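Local atomic coordinates of MNMC2 (Aquifex aeolicus, PDB entry 3VYW), a protein that methylates the wobble uridine of tRNA with S-adenosylmethionine as methyl donor, working without the oxidase domain to which such enzymes are usually fused. Residues A[12-17]-A[292-297]; A[211-216]-A[238-243]; A[242-247]-A[268-273]. All blocks are in the same frame, centred on the assembly; numbering follows the deposited sequence.

Contact 1 of 3, residues A[12-17]-A[292-297]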
loop_
_atom_site.group_PDB
_atom_site.type_symbol
_atom_site.label_atom_id
_atom_site.label_comp_id
_atom_site.label_asym_id
_atom_site.label_seq_id
_atom_site.Cartn_x
_atom_site.Cartn_y
_atom_site.Cartn_z
ATOM N N GLU A 12 5.405 -23.616 13.210
ATOM C CA GLU A 12 5.161 -24.982 13.558
ATOM C C GLU A 12 3.761 -25.074 14.045
ATOM O O GLU A 12 3.048 -25.972 13.749
ATOM C CB GLU A 12 6.100 -25.412 14.652
ATOM C CG GLU A 12 7.413 -25.956 14.155
ATOM C CD GLU A 12 8.411 -26.134 15.252
ATOM O OE1 GLU A 12 9.341 -26.915 15.082
ATOM O OE2 GLU A 12 8.260 -25.497 16.297
ATOM N N SER A 13 3.366 -24.111 14.817
ATOM C CA SER A 13 2.061 -24.142 15.348
ATOM C C SER A 13 1.006 -24.064 14.277
ATOM O O SER A 13 0.034 -24.767 14.337
ATOM C CB SER A 13 1.929 -23.029 16.354
ATOM O OG SER A 13 0.618 -22.613 16.466
ATOM N N TYR A 14 1.182 -23.186 13.309
ATOM C CA TYR A 14 0.225 -23.020 12.231
ATOM C C TYR A 14 0.115 -24.211 11.338
ATOM O O TYR A 14 -0.928 -24.528 10.870
ATOM C CB TYR A 14 0.540 -21.786 11.420
ATOM C CG TYR A 14 -0.347 -21.540 10.235
ATOM C CD1 TYR A 14 -1.640 -21.142 10.388
ATOM C CD2 TYR A 14 0.132 -21.668 8.955
ATOM C CE1 TYR A 14 -2.438 -20.901 9.312
ATOM C CE2 TYR A 14 -0.667 -21.424 7.887
ATOM C CZ TYR A 14 -1.948 -21.042 8.085
ATOM O OH TYR A 14 -2.740 -20.792 7.032
ATOM N N LEU A 15 1.215 -24.855 11.065
ATOM C CA LEU A 15 1.154 -26.008 10.211
ATOM C C LEU A 15 0.345 -27.120 10.840
ATOM O O LEU A 15 -0.359 -27.827 10.171
ATOM C CB LEU A 15 2.532 -26.475 9.814
ATOM C CG LEU A 15 3.328 -25.485 9.009
ATOM C CD1 LEU A 15 4.746 -25.957 8.842
ATOM C CD2 LEU A 15 2.696 -25.144 7.683
ATOM N N ARG A 16 0.478 -27.289 12.140
ATOM C CA ARG A 16 -0.300 -28.279 12.838
ATOM C C ARG A 16 -1.770 -27.946 12.787
ATOM O O ARG A 16 -2.585 -28.779 12.518
ATOM C CB ARG A 16 0.169 -28.414 14.267
ATOM C CG ARG A 16 -0.804 -29.116 15.187
ATOM C CD ARG A 16 -0.932 -28.413 16.516
ATOM N NE ARG A 16 0.123 -28.800 17.430
ATOM C CZ ARG A 16 0.130 -29.922 18.139
ATOM N NH1 ARG A 16 -0.871 -30.777 18.045
ATOM N NH2 ARG A 16 1.131 -30.181 18.956
ATOM N N LYS A 17 -2.116 -26.708 12.996
ATOM C CA LYS A 17 -3.499 -26.387 12.938
ATOM C C LYS A 17 -3.988 -26.712 11.556
ATOM O O LYS A 17 -5.055 -27.242 11.397
ATOM C CB LYS A 17 -3.707 -24.917 13.251
ATOM C CG LYS A 17 -4.785 -24.227 12.440
ATOM C CD LYS A 17 -5.251 -22.940 13.091
ATOM C CE LYS A 17 -5.713 -21.915 12.083
ATOM N NZ LYS A 17 -5.763 -20.545 12.629
ATOM N N PRO A 292 -1.817 -11.887 9.631
ATOM C CA PRO A 292 -0.881 -11.486 8.611
ATOM C C PRO A 292 0.216 -12.484 8.457
ATOM O O PRO A 292 0.602 -12.731 7.376
ATOM C CB PRO A 292 -0.340 -10.200 9.164
ATOM C CG PRO A 292 -1.501 -9.631 9.859
ATOM C CD PRO A 292 -2.343 -10.742 10.359
ATOM N N LEU A 293 0.703 -13.054 9.525
ATOM C CA LEU A 293 1.778 -13.990 9.403
ATOM C C LEU A 293 1.356 -15.177 8.632
ATOM O O LEU A 293 2.124 -15.754 7.934
ATOM C CB LEU A 293 2.316 -14.389 10.740
ATOM C CG LEU A 293 3.210 -13.302 11.277
ATOM C CD1 LEU A 293 3.567 -13.626 12.689
ATOM C CD2 LEU A 293 4.430 -13.153 10.418
ATOM N N GLU A 294 0.111 -15.536 8.824
ATOM C CA GLU A 294 -0.531 -16.663 8.208
ATOM C C GLU A 294 -0.671 -16.534 6.724
ATOM O O GLU A 294 -0.557 -17.468 6.016
ATOM C CB GLU A 294 -1.902 -16.843 8.835
ATOM C CG GLU A 294 -1.928 -17.830 9.975
ATOM C CD GLU A 294 -3.176 -17.747 10.801
ATOM O OE1 GLU A 294 -4.150 -17.186 10.339
ATOM O OE2 GLU A 294 -3.183 -18.242 11.912
ATOM N N ILE A 295 -0.989 -15.339 6.287
ATOM C CA ILE A 295 -1.164 -15.032 4.904
ATOM C C ILE A 295 0.137 -15.198 4.216
ATOM O O ILE A 295 0.204 -15.679 3.138
ATOM C CB ILE A 295 -1.657 -13.604 4.737
ATOM C CG1 ILE A 295 -3.105 -13.522 5.166
ATOM C CG2 ILE A 295 -1.515 -13.166 3.311
ATOM C CD1 ILE A 295 -3.637 -12.151 5.382
ATOM N N LEU A 296 1.185 -14.779 4.867
ATOM C CA LEU A 296 2.508 -14.999 4.394
ATOM C C LEU A 296 2.875 -16.456 4.332
ATOM O O LEU A 296 3.458 -16.877 3.389
ATOM C CB LEU A 296 3.506 -14.229 5.255
ATOM C CG LEU A 296 5.001 -14.361 4.966
ATOM C CD1 LEU A 296 5.348 -13.932 3.573
ATOM C CD2 LEU A 296 5.827 -13.570 5.919
ATOM N N ILE A 297 2.549 -17.224 5.344
ATOM C CA ILE A 297 2.879 -18.616 5.348
ATOM C C ILE A 297 2.184 -19.355 4.230
ATOM O O ILE A 297 2.765 -20.131 3.552
ATOM C CB ILE A 297 2.539 -19.270 6.688
ATOM C CG1 ILE A 297 3.466 -18.784 7.779
ATOM C CG2 ILE A 297 2.653 -20.763 6.588
ATOM C CD1 ILE A 297 2.985 -19.052 9.178
#
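A chi1 of 177° swings the Tyr14 ring away from its own backbone N and out toward helix 292-303, where it lies against Glu294 and Ile297, one turn apart. Glu294 CG sits over the CD1/CE1 half of one face, the chain extended and its carboxylate plane tilted 23° from the ring plane. Ile297 meets the ring with CG2, the branch anti to its backbone N; this methyl approaches the CD2/CE2 side obliquely, with Tyr14 CD2 and Ile297 CG2 3.6 Å apart. Alongside the ring, the Lys17 chain crosses that of Glu294 at about a right angle, and Lys17 NZ pairs with Glu294 OE2 at 3.5 Å in a long salt bridge. At the far end of the ring, Tyr14 OH is hydrogen-bonded to Asp298 OD1. Tyr10, one turn before Tyr14 on helix 3-18, also touches Glu294 and Ile297. The axes of the two helical segments approach to 11.1 Å and cross at -72°. This interhelical packing joins the two ends of the chain. Pro292 touches Glu202, an S-adenosylmethionine-binding residue whose side chain is about 9 Å from that of Glu294; the contact thus borders the cofactor side of the methyltransferase domain without belonging to the pocket.

Contact 2 of 3, residues A[211-216]-A[238-243]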
loop_
_atom_site.group_PDB
_atom_site.type_symbol
_atom_site.label_atom_id
_atom_site.label_comp_id
_atom_site.label_asym_id
_atom_site.label_seq_id
_atom_site.Cartn_x
_atom_site.Cartn_y
_atom_site.Cartn_z
ATOM N N LEU A 211 -11.847 -5.832 -3.054
ATOM C CA LEU A 211 -12.643 -4.857 -2.376
ATOM C C LEU A 211 -12.276 -3.467 -2.806
ATOM O O LEU A 211 -13.090 -2.615 -2.877
ATOM C CB LEU A 211 -12.550 -5.027 -0.885
ATOM C CG LEU A 211 -13.020 -6.356 -0.356
ATOM C CD1 LEU A 211 -12.612 -6.453 1.079
ATOM C CD2 LEU A 211 -14.510 -6.487 -0.450
ATOM N N ILE A 212 -11.012 -3.253 -3.055
ATOM C CA ILE A 212 -10.524 -2.006 -3.559
ATOM C C ILE A 212 -11.057 -1.747 -4.916
ATOM O O ILE A 212 -11.256 -0.648 -5.265
ATOM C CB ILE A 212 -9.003 -1.960 -3.614
ATOM C CG1 ILE A 212 -8.432 -1.945 -2.224
ATOM C CG2 ILE A 212 -8.539 -0.725 -4.341
ATOM C CD1 ILE A 212 -8.041 -0.574 -1.770
ATOM N N LYS A 213 -11.218 -2.792 -5.691
ATOM C CA LYS A 213 -11.662 -2.704 -7.063
ATOM C C LYS A 213 -13.064 -2.154 -7.165
ATOM O O LYS A 213 -13.368 -1.414 -8.038
ATOM C CB LYS A 213 -11.583 -4.071 -7.710
ATOM C CG LYS A 213 -11.616 -4.073 -9.217
ATOM C CD LYS A 213 -12.530 -5.147 -9.752
ATOM C CE LYS A 213 -12.375 -5.296 -11.235
ATOM N NZ LYS A 213 -12.677 -6.663 -11.700
ATOM N N GLU A 214 -13.905 -2.539 -6.236
ATOM C CA GLU A 214 -15.264 -2.131 -6.228
ATOM C C GLU A 214 -15.327 -0.650 -6.023
ATOM O O GLU A 214 -16.310 -0.025 -6.282
ATOM C CB GLU A 214 -16.018 -2.838 -5.132
ATOM C CG GLU A 214 -16.310 -4.280 -5.404
ATOM C CD GLU A 214 -16.573 -5.037 -4.133
ATOM O OE1 GLU A 214 -16.429 -6.269 -4.107
ATOM O OE2 GLU A 214 -16.931 -4.401 -3.146
ATOM N N ARG A 215 -14.253 -0.090 -5.534
ATOM C CA ARG A 215 -14.253 1.270 -5.112
ATOM C C ARG A 215 -13.458 2.187 -5.982
ATOM O O ARG A 215 -13.137 3.265 -5.597
ATOM C CB ARG A 215 -13.813 1.340 -3.680
ATOM C CG ARG A 215 -14.975 1.393 -2.733
ATOM C CD ARG A 215 -14.768 0.618 -1.466
ATOM N NE ARG A 215 -15.307 -0.702 -1.578
ATOM C CZ ARG A 215 -16.006 -1.283 -0.641
ATOM N NH1 ARG A 215 -16.262 -0.642 0.461
ATOM N NH2 ARG A 215 -16.453 -2.492 -0.813
ATOM N N ILE A 216 -13.149 1.751 -7.177
ATOM C CA ILE A 216 -12.370 2.567 -8.069
ATOM C C ILE A 216 -13.089 2.826 -9.358
ATOM O O ILE A 216 -13.695 1.952 -9.918
ATOM C CB ILE A 216 -10.980 1.990 -8.326
ATOM C CG1 ILE A 216 -10.130 2.968 -9.108
ATOM C CG2 ILE A 216 -11.067 0.702 -9.064
ATOM C CD1 ILE A 216 -8.725 2.522 -9.324
ATOM N N LEU A 238 -7.656 -9.520 -11.414
ATOM C CA LEU A 238 -8.833 -8.727 -11.156
ATOM C C LEU A 238 -9.220 -7.887 -12.342
ATOM O O LEU A 238 -10.230 -7.266 -12.352
ATOM C CB LEU A 238 -8.614 -7.859 -9.943
ATOM C CG LEU A 238 -8.543 -8.575 -8.613
ATOM C CD1 LEU A 238 -8.175 -7.635 -7.511
ATOM C CD2 LEU A 238 -9.853 -9.230 -8.291
ATOM N N GLY A 239 -8.432 -7.946 -13.378
ATOM C CA GLY A 239 -8.724 -7.240 -14.587
ATOM C C GLY A 239 -8.105 -5.912 -14.834
ATOM O O GLY A 239 -8.432 -5.287 -15.773
ATOM N N PHE A 240 -7.199 -5.492 -13.991
ATOM C CA PHE A 240 -6.475 -4.273 -14.212
ATOM C C PHE A 240 -5.461 -4.424 -15.301
ATOM O O PHE A 240 -5.005 -5.483 -15.563
ATOM C CB PHE A 240 -5.762 -3.847 -12.951
ATOM C CG PHE A 240 -6.660 -3.413 -11.868
ATOM C CD1 PHE A 240 -7.098 -4.300 -10.959
ATOM C CD2 PHE A 240 -7.033 -2.114 -11.744
ATOM C CE1 PHE A 240 -7.915 -3.914 -9.956
ATOM C CE2 PHE A 240 -7.860 -1.717 -10.746
ATOM C CZ PHE A 240 -8.296 -2.621 -9.845
ATOM N N LYS A 241 -5.126 -3.316 -15.922
ATOM C CA LYS A 241 -4.026 -3.212 -16.825
ATOM C C LYS A 241 -2.924 -2.789 -15.922
ATOM O O LYS A 241 -3.100 -1.938 -15.126
ATOM C CB LYS A 241 -4.276 -2.116 -17.838
ATOM C CG LYS A 241 -5.399 -2.375 -18.816
ATOM C CD LYS A 241 -5.923 -1.064 -19.375
ATOM C CE LYS A 241 -6.345 -1.222 -20.809
ATOM N NZ LYS A 241 -6.001 -0.068 -21.673
ATOM N N VAL A 242 -1.787 -3.419 -16.020
ATOM C CA VAL A 242 -0.730 -3.181 -15.090
ATOM C C VAL A 242 0.490 -2.643 -15.778
ATOM O O VAL A 242 0.932 -3.170 -16.738
ATOM C CB VAL A 242 -0.400 -4.467 -14.344
ATOM C CG1 VAL A 242 0.573 -4.211 -13.237
ATOM C CG2 VAL A 242 -1.653 -5.097 -13.823
ATOM N N GLY A 243 1.020 -1.570 -15.253
ATOM C CA GLY A 243 2.105 -0.853 -15.846
ATOM C C GLY A 243 3.075 -0.350 -14.833
ATOM O O GLY A 243 2.880 -0.505 -13.663
#
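The Lys213 and Phe240 side chains run antiparallel alongside each other, the lysine coming out from helix 206-213 and the ring reaching back from the loop just ahead of strand 241-246. The aliphatic part of the lysine does the touching: Lys213 CG is 3.7 Å from Phe240 CZ and nearly as close to CE1, meeting the ring obliquely. A bend at chi2 (-136°) then carries the ammonium group of Lys213 past the phenyl to the backbone beyond. There Lys213 NZ donates to Leu238 O over 2.6 Å, a short bond lying in the carbonyl plane with a C=O...N angle of 157°. The acceptor belongs to the residue just before Gly239, whose positive phi (96°) closes helix 229-237 in a Schellman motif, so the lysine grips the chain where it turns from helix to strand. At the ring's edge, near its plane, Ile216 CG2 stands 4.4 Å from Phe240 CE2, a looser apolar contact. A type I turn from Lys213 to Ile216 lets both residues of this segment reach the one phenyl group. Leu238 packs on Leu206, Leu209 and Ser210 of helix 206-213, and Phe240 also rests on Leu235 of helix 229-237. Strand 241-246, which begins directly after Phe240, pairs antiparallel with strand 253-258 at the edge of the large mixed sheet.

Contact 3 of 3, residues A[242-247]-A[268-273]; sequences VGSSRE and ENEVRK
Segment 242-247 is mostly extended strand and segment 268-273 is the start of a helix; their nearest CA atoms, those of Ser244 and Glu270, are 9.2 Å apart. Two side chains span this gap. Glu270, with CG anti to its carbonyl carbon (chi1 -82°) and its chain extended beyond CG, brings the carboxylate to the serine hydroxyl. Ser244 OG donates to Glu270 OE2 at 3.0 Å, meeting that oxygen on its syn side and 18° out of the carboxylate plane. The hydroxyl faces both carboxylate oxygens, Ser244 OG being 3.1 Å from Glu270 OE1. The stronger partner of the glutamate is Arg232 of helix 229-237: its NH1 forms a salt bridge with Glu270 OE2, while its NH2 makes a weak hydrogen bond to Ser244 OG. The buried carboxylate thus meets a hydroxyl and a guanidinium group together, which probably helps keep it ionised. Glu270 OE1 accepts a weak hydrogen bond from Glu267 N, just before the helix. This small buried polar cluster ties helix 268-276 to the outermost strand 241-246, which pairs with strand 253-258, itself antiparallel to both its neighbours, as in the C-terminal hairpin of class I methyltransferases.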
loop_
_atom_site.group_PDB
_atom_site.type_symbol
_atom_site.label_atom_id
_atom_site.label_comp_id
_atom_site.label_asym_id
_atom_site.label_seq_id
_atom_site.Cartn_x
_atom_site.Cartn_y
_atom_site.Cartn_z
ATOM N N VAL A 242 -1.787 -3.419 -16.020
ATOM C CA VAL A 242 -0.730 -3.181 -15.090
ATOM C C VAL A 242 0.490 -2.643 -15.778
ATOM O O VAL A 242 0.932 -3.170 -16.738
ATOM C CB VAL A 242 -0.400 -4.467 -14.344
ATOM C CG1 VAL A 242 0.573 -4.211 -13.237
ATOM C CG2 VAL A 242 -1.653 -5.097 -13.823
ATOM N N GLY A 243 1.020 -1.570 -15.253
ATOM C CA GLY A 243 2.105 -0.853 -15.846
ATOM C C GLY A 243 3.075 -0.350 -14.833
ATOM O O GLY A 243 2.880 -0.505 -13.663
ATOM N N SER A 244 4.105 0.304 -15.297
ATOM C CA SER A 244 5.151 0.768 -14.437
ATOM C C SER A 244 5.451 2.253 -14.442
ATOM O O SER A 244 5.418 2.909 -15.431
ATOM C CB SER A 244 6.420 0.013 -14.740
ATOM O OG SER A 244 6.390 -1.248 -14.152
ATOM N N SER A 245 5.835 2.744 -13.290
ATOM C CA SER A 245 6.353 4.082 -13.135
ATOM C C SER A 245 7.793 4.036 -12.662
ATOM O O SER A 245 8.140 3.213 -11.868
ATOM C CB SER A 245 5.525 4.842 -12.124
ATOM O OG SER A 245 5.286 4.088 -10.966
ATOM N N ARG A 246 8.639 4.935 -13.108
ATOM C CA ARG A 246 9.994 4.960 -12.570
ATOM C C ARG A 246 10.615 6.294 -12.114
ATOM O O ARG A 246 10.400 7.342 -12.715
ATOM C CB ARG A 246 10.927 4.320 -13.557
ATOM C CG ARG A 246 11.098 5.131 -14.815
ATOM C CD ARG A 246 9.770 5.579 -15.367
ATOM N NE ARG A 246 9.211 6.620 -14.537
ATOM C CZ ARG A 246 7.919 6.891 -14.452
ATOM N NH1 ARG A 246 7.044 6.230 -15.197
ATOM N NH2 ARG A 246 7.515 7.844 -13.636
ATOM N N GLU A 247 11.292 6.158 -10.865
ATOM C CA GLU A 247 12.435 7.199 -10.837
ATOM C C GLU A 247 13.642 6.522 -10.191
ATOM O O GLU A 247 14.095 6.951 -9.144
ATOM C CB GLU A 247 11.905 8.447 -10.098
ATOM C CG GLU A 247 12.553 8.795 -8.771
ATOM C CD GLU A 247 11.752 8.297 -7.577
ATOM O OE1 GLU A 247 11.789 7.100 -7.314
ATOM O OE2 GLU A 247 11.088 9.081 -6.891
ATOM N N GLU A 268 10.169 -5.440 -20.887
ATOM C CA GLU A 268 10.283 -6.822 -21.253
ATOM C C GLU A 268 10.651 -7.711 -20.099
ATOM O O GLU A 268 10.041 -8.715 -19.925
ATOM C CB GLU A 268 11.322 -6.956 -22.362
ATOM C CG GLU A 268 11.729 -8.374 -22.711
ATOM C CD GLU A 268 13.058 -8.786 -22.109
ATOM O OE1 GLU A 268 13.197 -9.950 -21.705
ATOM O OE2 GLU A 268 13.972 -7.949 -22.028
ATOM N N ASN A 269 11.634 -7.318 -19.312
ATOM C CA ASN A 269 12.141 -8.119 -18.213
ATOM C C ASN A 269 11.163 -8.260 -17.081
ATOM O O ASN A 269 11.209 -9.187 -16.320
ATOM C CB ASN A 269 13.464 -7.595 -17.721
ATOM C CG ASN A 269 13.400 -6.143 -17.327
ATOM O OD1 ASN A 269 13.600 -5.794 -16.182
ATOM N ND2 ASN A 269 13.138 -5.284 -18.289
ATOM N N GLU A 270 10.317 -7.268 -16.962
ATOM C CA GLU A 270 9.264 -7.262 -16.002
ATOM C C GLU A 270 8.213 -8.276 -16.285
ATOM O O GLU A 270 7.736 -8.921 -15.414
ATOM C CB GLU A 270 8.645 -5.889 -15.946
ATOM C CG GLU A 270 9.427 -4.942 -15.084
ATOM C CD GLU A 270 8.714 -3.642 -14.820
ATOM O OE1 GLU A 270 8.426 -2.912 -15.775
ATOM O OE2 GLU A 270 8.455 -3.338 -13.647
ATOM N N VAL A 271 7.841 -8.361 -17.528
ATOM C CA VAL A 271 6.870 -9.301 -18.018
ATOM C C VAL A 271 7.356 -10.703 -17.896
ATOM O O VAL A 271 6.622 -11.600 -17.636
ATOM C CB VAL A 271 6.537 -8.974 -19.462
ATOM C CG1 VAL A 271 5.492 -9.895 -19.983
ATOM C CG2 VAL A 271 6.048 -7.561 -19.535
ATOM N N ARG A 272 8.626 -10.853 -18.154
ATOM C CA ARG A 272 9.288 -12.108 -18.122
ATOM C C ARG A 272 9.287 -12.693 -16.753
ATOM O O ARG A 272 9.071 -13.840 -16.582
ATOM C CB ARG A 272 10.703 -11.903 -18.612
ATOM C CG ARG A 272 11.528 -13.150 -18.673
ATOM C CD ARG A 272 12.781 -13.001 -19.510
ATOM N NE ARG A 272 13.272 -14.308 -19.876
ATOM C CZ ARG A 272 14.013 -15.070 -19.089
ATOM N NH1 ARG A 272 14.389 -14.636 -17.914
ATOM N NH2 ARG A 272 14.376 -16.272 -19.477
ATOM N N LYS A 273 9.579 -11.873 -15.778
ATOM C CA LYS A 273 9.589 -12.267 -14.411
ATOM C C LYS A 273 8.221 -12.632 -13.977
ATOM O O LYS A 273 8.023 -13.539 -13.227
ATOM C CB LYS A 273 10.046 -11.110 -13.576
ATOM C CG LYS A 273 11.464 -11.159 -13.146
ATOM C CD LYS A 273 11.716 -9.954 -12.298
ATOM C CE LYS A 273 12.404 -8.868 -13.083
ATOM N NZ LYS A 273 12.305 -7.553 -12.401
#

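How the contacts relate
From the N terminus, the chain enters contact 1 on helix 3-18 and returns to it only on helix 292-303, so this contact closes a loop that contains nearly the whole methyltransferase fold and both other contacts. Inside that loop, contact 2 closes a much shorter one, from helix 206-213 through strand 220-224 and helix 229-237 to strand 241-246. Contact 3 begins where contact 2 ends: the two share Val242 and Gly243, and contact 3 runs on through strand 253-258 to helix 268-276. Contacts 2 and 3 therefore follow one another along the edge strand, their centres about 17 Å apart, whereas contact 1 joins the terminal helices, its centre about 28 Å from that of contact 2.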